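Local coordinates for protein 3-dehydroquinate dehydratase (Enterococcus faecalis, PDB 4PH6) that catalyses the cis-dehydration of 3-dehydroquinate to 3-dehydroshikimate through an imine intermediate, the third step of the chorismate pathway, at residues Arg216-Leu221 / Tyr248-Gln254; Gly17-Ile21 / Leu245-Leu249; Leu161-Gln165 / Met194-Ser200. All coordinates share one frame; numbering follows the deposited sequence.

Contact 1. Residues Arg216-Leu221 / Tyr248-Gln254; sequences RVTGQL and YLKTFEQ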
# COMPACT_ATOMS: atom_id res chain seq x y z
N ARG A 216 3.20 -4.16 4.88
CA ARG A 216 3.04 -5.57 5.19
C ARG A 216 2.35 -6.33 4.06
O ARG A 216 2.31 -7.55 4.08
CB ARG A 216 2.25 -5.75 6.49
CG ARG A 216 2.90 -5.10 7.70
CD ARG A 216 2.23 -5.57 8.98
NE ARG A 216 2.79 -4.96 10.18
CZ ARG A 216 3.83 -5.42 10.86
NH1 ARG A 216 4.48 -6.50 10.44
NH2 ARG A 216 4.25 -4.79 11.95
N VAL A 217 1.83 -5.61 3.06
CA VAL A 217 1.14 -6.27 1.96
C VAL A 217 1.75 -5.97 0.59
O VAL A 217 1.31 -6.53 -0.43
CB VAL A 217 -0.35 -5.88 1.94
CG1 VAL A 217 -0.99 -6.16 3.31
CG2 VAL A 217 -0.53 -4.41 1.53
N THR A 218 2.76 -5.11 0.57
CA THR A 218 3.40 -4.67 -0.67
C THR A 218 4.70 -5.38 -0.97
O THR A 218 5.42 -4.97 -1.88
CB THR A 218 3.70 -3.14 -0.65
OG1 THR A 218 4.46 -2.80 0.52
CG2 THR A 218 2.42 -2.36 -0.67
N GLY A 219 5.02 -6.43 -0.20
CA GLY A 219 6.28 -7.14 -0.34
C GLY A 219 6.61 -7.53 -1.77
O GLY A 219 7.74 -7.36 -2.22
N GLN A 220 5.64 -8.03 -2.52
CA GLN A 220 5.93 -8.44 -3.89
C GLN A 220 6.37 -7.25 -4.75
O GLN A 220 7.28 -7.37 -5.57
CB GLN A 220 4.73 -9.13 -4.54
CG GLN A 220 5.10 -9.80 -5.86
CD GLN A 220 3.92 -10.31 -6.66
OE1 GLN A 220 2.80 -9.81 -6.53
NE2 GLN A 220 4.16 -11.31 -7.49
N LEU A 221 5.75 -6.11 -4.55
CA LEU A 221 6.06 -4.95 -5.36
C LEU A 221 7.46 -4.40 -5.09
O LEU A 221 8.19 -4.08 -6.03
CB LEU A 221 5.03 -3.85 -5.12
CG LEU A 221 5.23 -2.54 -5.88
CD1 LEU A 221 5.32 -2.81 -7.37
CD2 LEU A 221 4.09 -1.59 -5.57
N TYR A 248 -5.14 -10.14 0.99
CA TYR A 248 -4.62 -8.85 0.57
C TYR A 248 -3.42 -9.00 -0.34
O TYR A 248 -3.27 -8.24 -1.29
CB TYR A 248 -4.27 -7.99 1.79
CG TYR A 248 -5.47 -7.22 2.32
CD1 TYR A 248 -5.37 -5.88 2.64
CD2 TYR A 248 -6.71 -7.84 2.47
CE1 TYR A 248 -6.46 -5.17 3.12
CE2 TYR A 248 -7.80 -7.14 2.95
CZ TYR A 248 -7.67 -5.81 3.28
OH TYR A 248 -8.76 -5.10 3.76
N LEU A 249 -2.57 -9.99 -0.08
CA LEU A 249 -1.43 -10.25 -0.95
C LEU A 249 -1.88 -10.62 -2.36
O LEU A 249 -1.25 -10.23 -3.34
CB LEU A 249 -0.56 -11.37 -0.38
CG LEU A 249 0.26 -11.03 0.87
CD1 LEU A 249 1.06 -12.23 1.32
CD2 LEU A 249 1.16 -9.84 0.60
N LYS A 250 -2.96 -11.38 -2.46
CA LYS A 250 -3.44 -11.80 -3.77
C LYS A 250 -4.01 -10.60 -4.52
O LYS A 250 -3.77 -10.45 -5.71
CB LYS A 250 -4.48 -12.93 -3.68
CG LYS A 250 -5.87 -12.56 -4.16
CD LYS A 250 -6.84 -13.74 -4.23
CE LYS A 250 -8.12 -13.36 -4.96
NZ LYS A 250 -8.90 -12.31 -4.21
N THR A 251 -4.72 -9.72 -3.81
CA THR A 251 -5.27 -8.52 -4.44
C THR A 251 -4.14 -7.67 -5.03
O THR A 251 -4.24 -7.20 -6.17
CB THR A 251 -6.09 -7.66 -3.45
OG1 THR A 251 -7.31 -8.33 -3.12
CG2 THR A 251 -6.42 -6.28 -4.06
N PHE A 252 -3.07 -7.47 -4.28
CA PHE A 252 -1.99 -6.62 -4.78
C PHE A 252 -0.91 -7.42 -5.50
O PHE A 252 0.18 -6.91 -5.72
CB PHE A 252 -1.39 -5.79 -3.65
CG PHE A 252 -2.35 -4.79 -3.05
CD1 PHE A 252 -2.87 -3.77 -3.83
CD2 PHE A 252 -2.73 -4.87 -1.72
CE1 PHE A 252 -3.76 -2.85 -3.30
CE2 PHE A 252 -3.62 -3.95 -1.18
CZ PHE A 252 -4.13 -2.94 -1.96
N GLU A 253 -1.23 -8.65 -5.88
CA GLU A 253 -0.29 -9.50 -6.59
C GLU A 253 0.11 -8.95 -7.97
O GLU A 253 -0.75 -8.45 -8.71
CB GLU A 253 -0.88 -10.90 -6.75
CG GLU A 253 0.02 -11.89 -7.44
CD GLU A 253 -0.62 -13.26 -7.56
OE1 GLU A 253 -1.55 -13.53 -6.78
OE2 GLU A 253 -0.18 -14.05 -8.43
N GLN A 254 1.39 -9.05 -8.31
CA GLN A 254 1.84 -8.64 -9.64
C GLN A 254 1.81 -9.81 -10.62
O GLN A 254 2.03 -9.63 -11.82
CB GLN A 254 3.26 -8.05 -9.57
CG GLN A 254 3.44 -6.98 -8.50
CD GLN A 254 2.62 -5.73 -8.76
OE1 GLN A 254 2.19 -5.47 -9.88
NE2 GLN A 254 2.37 -4.96 -7.70
O HOH W 1 1.40 -10.10 -3.38

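Contact 2. Residues Gly17-Ile21 / Leu245-Leu249; sequences GNPKI and LRNYL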
# COMPACT_ATOMS: atom_id res chain seq x y z
N GLY A 17 7.89 -15.38 -6.03
CA GLY A 17 6.46 -15.26 -6.08
C GLY A 17 5.98 -14.32 -5.01
O GLY A 17 6.65 -13.33 -4.71
N ASN A 18 4.84 -14.64 -4.41
CA ASN A 18 4.27 -13.84 -3.34
C ASN A 18 5.02 -14.00 -2.02
O ASN A 18 5.55 -15.08 -1.75
CB ASN A 18 2.80 -14.21 -3.15
CG ASN A 18 1.93 -13.70 -4.27
OD1 ASN A 18 2.43 -13.18 -5.26
ND2 ASN A 18 0.62 -13.86 -4.12
N PRO A 19 5.04 -12.93 -1.21
CA PRO A 19 5.62 -12.93 0.14
C PRO A 19 5.06 -14.06 0.99
O PRO A 19 3.83 -14.22 1.07
CB PRO A 19 5.20 -11.57 0.71
CG PRO A 19 4.98 -10.72 -0.48
CD PRO A 19 4.48 -11.61 -1.56
N LYS A 20 5.94 -14.81 1.64
CA LYS A 20 5.50 -15.92 2.45
C LYS A 20 5.02 -15.40 3.79
O LYS A 20 5.57 -14.42 4.30
CB LYS A 20 6.61 -16.96 2.61
CG LYS A 20 7.15 -17.46 1.26
CD LYS A 20 6.01 -17.98 0.38
CE LYS A 20 6.50 -18.54 -0.96
NZ LYS A 20 6.99 -17.48 -1.89
N ILE A 21 4.00 -16.04 4.34
CA ILE A 21 3.38 -15.55 5.55
C ILE A 21 3.89 -16.27 6.79
O ILE A 21 3.95 -17.50 6.83
CB ILE A 21 1.85 -15.66 5.49
CG1 ILE A 21 1.32 -14.97 4.22
CG2 ILE A 21 1.22 -15.07 6.72
CD1 ILE A 21 -0.20 -14.87 4.17
N LEU A 245 -4.30 -11.33 5.39
CA LEU A 245 -3.00 -11.08 4.79
C LEU A 245 -2.86 -11.79 3.44
O LEU A 245 -2.47 -11.18 2.44
CB LEU A 245 -1.91 -11.53 5.75
CG LEU A 245 -0.59 -10.78 5.72
CD1 LEU A 245 -0.83 -9.26 5.61
CD2 LEU A 245 0.21 -11.14 6.97
N ARG A 246 -3.17 -13.08 3.43
CA ARG A 246 -3.14 -13.85 2.20
C ARG A 246 -4.06 -13.22 1.16
O ARG A 246 -3.67 -13.05 0.01
CB ARG A 246 -3.54 -15.30 2.45
CG ARG A 246 -3.35 -16.19 1.24
CD ARG A 246 -1.89 -16.60 1.08
NE ARG A 246 -1.54 -17.69 1.98
CZ ARG A 246 -0.30 -18.09 2.22
NH1 ARG A 246 0.72 -17.47 1.64
NH2 ARG A 246 -0.07 -19.09 3.05
N ASN A 247 -5.28 -12.87 1.57
CA ASN A 247 -6.25 -12.27 0.66
C ASN A 247 -5.71 -10.95 0.11
O ASN A 247 -5.81 -10.69 -1.08
CB ASN A 247 -7.59 -12.01 1.36
CG ASN A 247 -8.47 -13.25 1.44
OD1 ASN A 247 -8.20 -14.28 0.81
ND2 ASN A 247 -9.54 -13.15 2.22
N TYR A 248 -5.14 -10.14 0.99
CA TYR A 248 -4.62 -8.85 0.57
C TYR A 248 -3.42 -9.00 -0.34
O TYR A 248 -3.27 -8.24 -1.29
CB TYR A 248 -4.27 -7.99 1.79
CG TYR A 248 -5.47 -7.22 2.32
CD1 TYR A 248 -5.37 -5.88 2.64
CD2 TYR A 248 -6.71 -7.84 2.47
CE1 TYR A 248 -6.46 -5.17 3.12
CE2 TYR A 248 -7.80 -7.14 2.95
CZ TYR A 248 -7.67 -5.81 3.28
OH TYR A 248 -8.76 -5.10 3.76
N LEU A 249 -2.57 -9.99 -0.08
CA LEU A 249 -1.43 -10.25 -0.95
C LEU A 249 -1.88 -10.62 -2.36
O LEU A 249 -1.25 -10.23 -3.34
CB LEU A 249 -0.56 -11.37 -0.38
CG LEU A 249 0.26 -11.03 0.87
CD1 LEU A 249 1.06 -12.23 1.32
CD2 LEU A 249 1.16 -9.84 0.60
O HOH W 2 1.39 -15.50 -0.41

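Contact 3. Residues Leu161-Gln165 / Met194-Ser200; sequences LRQMQ and MYTHYAS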
# COMPACT_ATOMS: atom_id res chain seq x y z
N LEU A 161 20.88 -3.24 5.93
CA LEU A 161 20.51 -4.44 5.19
C LEU A 161 21.74 -4.98 4.47
O LEU A 161 21.94 -6.19 4.38
CB LEU A 161 19.37 -4.15 4.20
CG LEU A 161 18.00 -3.92 4.85
CD1 LEU A 161 16.99 -3.37 3.85
CD2 LEU A 161 17.47 -5.21 5.51
N ARG A 162 22.58 -4.08 3.97
CA ARG A 162 23.78 -4.50 3.25
C ARG A 162 24.81 -5.12 4.18
O ARG A 162 25.54 -6.02 3.76
CB ARG A 162 24.41 -3.31 2.51
CG ARG A 162 23.66 -2.86 1.25
CD ARG A 162 24.40 -1.72 0.60
NE ARG A 162 25.66 -2.18 0.02
CZ ARG A 162 26.66 -1.38 -0.31
NH1 ARG A 162 26.57 -0.07 -0.09
NH2 ARG A 162 27.75 -1.90 -0.85
N GLN A 163 24.89 -4.65 5.42
CA GLN A 163 25.84 -5.21 6.38
C GLN A 163 25.44 -6.63 6.81
O GLN A 163 26.30 -7.47 7.05
CB GLN A 163 25.98 -4.31 7.62
CG GLN A 163 26.59 -2.90 7.35
CD GLN A 163 28.10 -2.84 7.61
OE1 GLN A 163 28.72 -3.84 8.04
NE2 GLN A 163 28.71 -1.67 7.35
N MET A 164 24.13 -6.90 6.90
CA MET A 164 23.65 -8.24 7.20
C MET A 164 24.05 -9.22 6.12
O MET A 164 24.51 -10.32 6.41
CB MET A 164 22.13 -8.25 7.37
CG MET A 164 21.62 -7.34 8.47
SD MET A 164 19.82 -7.35 8.54
CE MET A 164 19.50 -5.74 9.26
N GLN A 165 23.84 -8.82 4.87
CA GLN A 165 24.21 -9.66 3.74
C GLN A 165 25.73 -9.92 3.77
O GLN A 165 26.17 -11.05 3.52
CB GLN A 165 23.78 -9.00 2.41
CG GLN A 165 23.97 -9.87 1.14
CD GLN A 165 23.41 -9.21 -0.13
OE1 GLN A 165 22.26 -9.42 -0.49
NE2 GLN A 165 24.23 -8.41 -0.78
N MET A 194 17.50 -1.37 -2.00
CA MET A 194 18.26 -2.55 -1.57
C MET A 194 18.01 -3.73 -2.50
O MET A 194 18.95 -4.37 -2.99
CB MET A 194 17.90 -2.96 -0.14
CG MET A 194 18.62 -4.22 0.35
SD MET A 194 20.41 -3.97 0.54
CE MET A 194 20.99 -5.65 0.68
N TYR A 195 16.75 -4.02 -2.74
CA TYR A 195 16.34 -5.17 -3.54
C TYR A 195 16.81 -5.07 -4.98
O TYR A 195 17.25 -6.06 -5.57
CB TYR A 195 14.82 -5.32 -3.50
CG TYR A 195 14.28 -6.45 -4.35
CD1 TYR A 195 14.20 -7.75 -3.85
CD2 TYR A 195 13.85 -6.21 -5.65
CE1 TYR A 195 13.70 -8.77 -4.63
CE2 TYR A 195 13.36 -7.23 -6.43
CZ TYR A 195 13.28 -8.51 -5.92
OH TYR A 195 12.77 -9.51 -6.71
N THR A 196 16.73 -3.88 -5.57
CA THR A 196 17.05 -3.77 -6.98
C THR A 196 18.57 -3.72 -7.20
O THR A 196 19.07 -4.22 -8.21
CB THR A 196 16.37 -2.53 -7.63
OG1 THR A 196 16.81 -1.33 -6.98
CG2 THR A 196 14.85 -2.62 -7.50
N HIS A 197 19.31 -3.15 -6.25
CA HIS A 197 20.70 -2.81 -6.51
C HIS A 197 21.78 -3.59 -5.74
O HIS A 197 22.91 -3.68 -6.21
CB HIS A 197 20.88 -1.31 -6.26
CG HIS A 197 20.26 -0.45 -7.31
ND1 HIS A 197 19.20 0.40 -7.06
CD2 HIS A 197 20.53 -0.33 -8.64
CE1 HIS A 197 18.86 1.02 -8.17
NE2 HIS A 197 19.65 0.59 -9.15
N TYR A 198 21.46 -4.15 -4.57
CA TYR A 198 22.51 -4.74 -3.72
C TYR A 198 22.24 -6.17 -3.24
O TYR A 198 23.15 -6.90 -2.85
CB TYR A 198 22.73 -3.87 -2.48
CG TYR A 198 23.09 -2.42 -2.75
CD1 TYR A 198 22.13 -1.42 -2.63
CD2 TYR A 198 24.38 -2.06 -3.11
CE1 TYR A 198 22.46 -0.09 -2.87
CE2 TYR A 198 24.71 -0.74 -3.34
CZ TYR A 198 23.75 0.24 -3.22
OH TYR A 198 24.08 1.55 -3.45
N ALA A 199 20.97 -6.56 -3.24
CA ALA A 199 20.55 -7.82 -2.65
C ALA A 199 20.82 -9.02 -3.57
O ALA A 199 20.44 -9.01 -4.74
CB ALA A 199 19.05 -7.73 -2.30
N SER A 200 21.47 -10.04 -3.04
CA SER A 200 21.56 -11.30 -3.78
C SER A 200 21.07 -12.42 -2.87
O SER A 200 21.16 -13.59 -3.22
CB SER A 200 22.98 -11.57 -4.28
OG SER A 200 23.88 -11.79 -3.22

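Contact 1. Residues Arg216-Leu221 / Tyr248-Gln254
V217 fills the tight end of this contact, splaying its two methyls over the last turn of the C-terminal helix. CG1 runs alongside the root of Y248, 4.1 Å from its CB. With CG1 of V217 anti to the carbonyl carbon (chi1 -54°), CG2 falls between the backbone N and that carbon and meets CD2 of F252 at 4.0 Å, oblique to the ring. L249 closes in beside them, its CD2 3.5 Å from the V217 carbonyl O. This is how the short helix 219-222 and the loop before it pack on helix 242-251, the last helix of the (beta/alpha)8 barrel, at the dimer interface: Y248 stacks its ring on Y248 of the second subunit and hydrogen-bonds through OH with T251 OG1 of that subunit, and F252 packs on M213 there.

The other end is looser and more polar. Q220 reaches across with its chain extended and CG anti to the backbone N (chi1 -169°), bringing OE1 to the backbone N of Q254; the hydrogen bond is nearly straight at 168°, but modelled too short for its length to be trusted. A water donates to L249 O at 2.7 Å and only weakly to the same OE1. Farther out, Q254 bends back so that its NE2 lies 3.7 Å from CD1 of L221.

Contact 2. Residues Gly17-Ile21 / Leu245-Leu249
N18 brings its side-chain amide to the end of helix 242-251, but ND2 stays 4.2 Å from L249 O and instead makes a weak hydrogen bond to E253. From here the chain runs into strand 20-25, the first strand of the (beta/alpha)8 barrel, so this contact lays the last helix of the barrel against the entry to its first strand. P19 comes next. Its ring carbon CG touches CD2 of L249, while its carbonyl O lies 3.4 Å from the other methyl, CD1. K20 points away from the helix, and its NZ turns back to hydrogen-bond N18 O at 2.8 Å, with R13 O as a second acceptor.

I21 does most of the packing. With CG1 anti to the carbonyl carbon (chi1 -54°), its two branches part: CG2 meets CD2 of L245, and CD1 pushes up to the helix backbone, 3.5 Å from R246 N. R246 bends at chi2 and chi3 and wraps this branch, so that CD1 of I21 sits under one face of the guanidinium, toward its rim. Salt bridges to D46 and D44 hold the group in that pose, and D46 also accepts from the backbone N of I21. At the guanidinium edge, a water in its plane accepts from R246 NH1 at 2.9 Å and donates to P19 O.

Contact 3. Residues Leu161-Gln165 / Met194-Ser200
Helix 154-166 and the end of helix 181-197 come closest in backbone at R162 and Y198, whose CA atoms are 7.1 Å apart; the CA atoms of L161 and M194 follow, slightly farther apart. Both are outer helices of the (beta/alpha)8 barrel, neighbours in the chain with strand 171-176 between them. Backbone angles leave the helical range at Y198, and M194 O takes the backbone N-H groups of both Y198 and A199, which reach it from opposite faces of its carbonyl plane. The chain then leads on to strand 203-207.

On the barrel side, M194 lies across L161 and R162. Its bend at chi2 (67°) brings SD to 3.5 Å from CG of R162 and 3.8 Å from CB of L161. L161 also reaches the strands beneath, touching C172, I174 and T205, and its side chain lies about 6 Å from that of K173, the predicted Schiff-base lysine.

Farther out, R162 lays its guanidinium flat on the Y198 ring, centres 4.2 Å apart and planes 17° apart. The arginine chain bends at chi3, which lets CD cover the same ring face in a CH-pi contact while NE and CZ continue over CD2 and CE2. CB of H197 covers the opposite face.

Q165, extended from a CG anti to its backbone N, spends both ends of its amide on the chain leaving the helix. NE2 donates to Y198 O at 2.8 Å, this acceptor lying in the glutamine's amide plane; OE1 receives S200 N at 2.7 Å, with the donor 36° out of the carbonyl plane.

In the fold
From the N terminus, the chain passes 17-21 and enters the first barrel strand; this segment waits for its partner until 245-249, so contact 2 closes nearly the whole barrel into one loop. Nested inside that loop, contact 3 joins helix 154-166 to the end of helix 181-197 across strand 171-176. After it has closed, 216-221 opens contact 1 inside the loop of contact 2, and the two end together on helix 242-251, contact 1 running on to 254. Contacts 1 and 2 share Y248 and L249, their centres about 6 Å apart, and Q220 packs on N18 and P19. Contact 3 stands apart, its centre about 21 Å from that of contact 1.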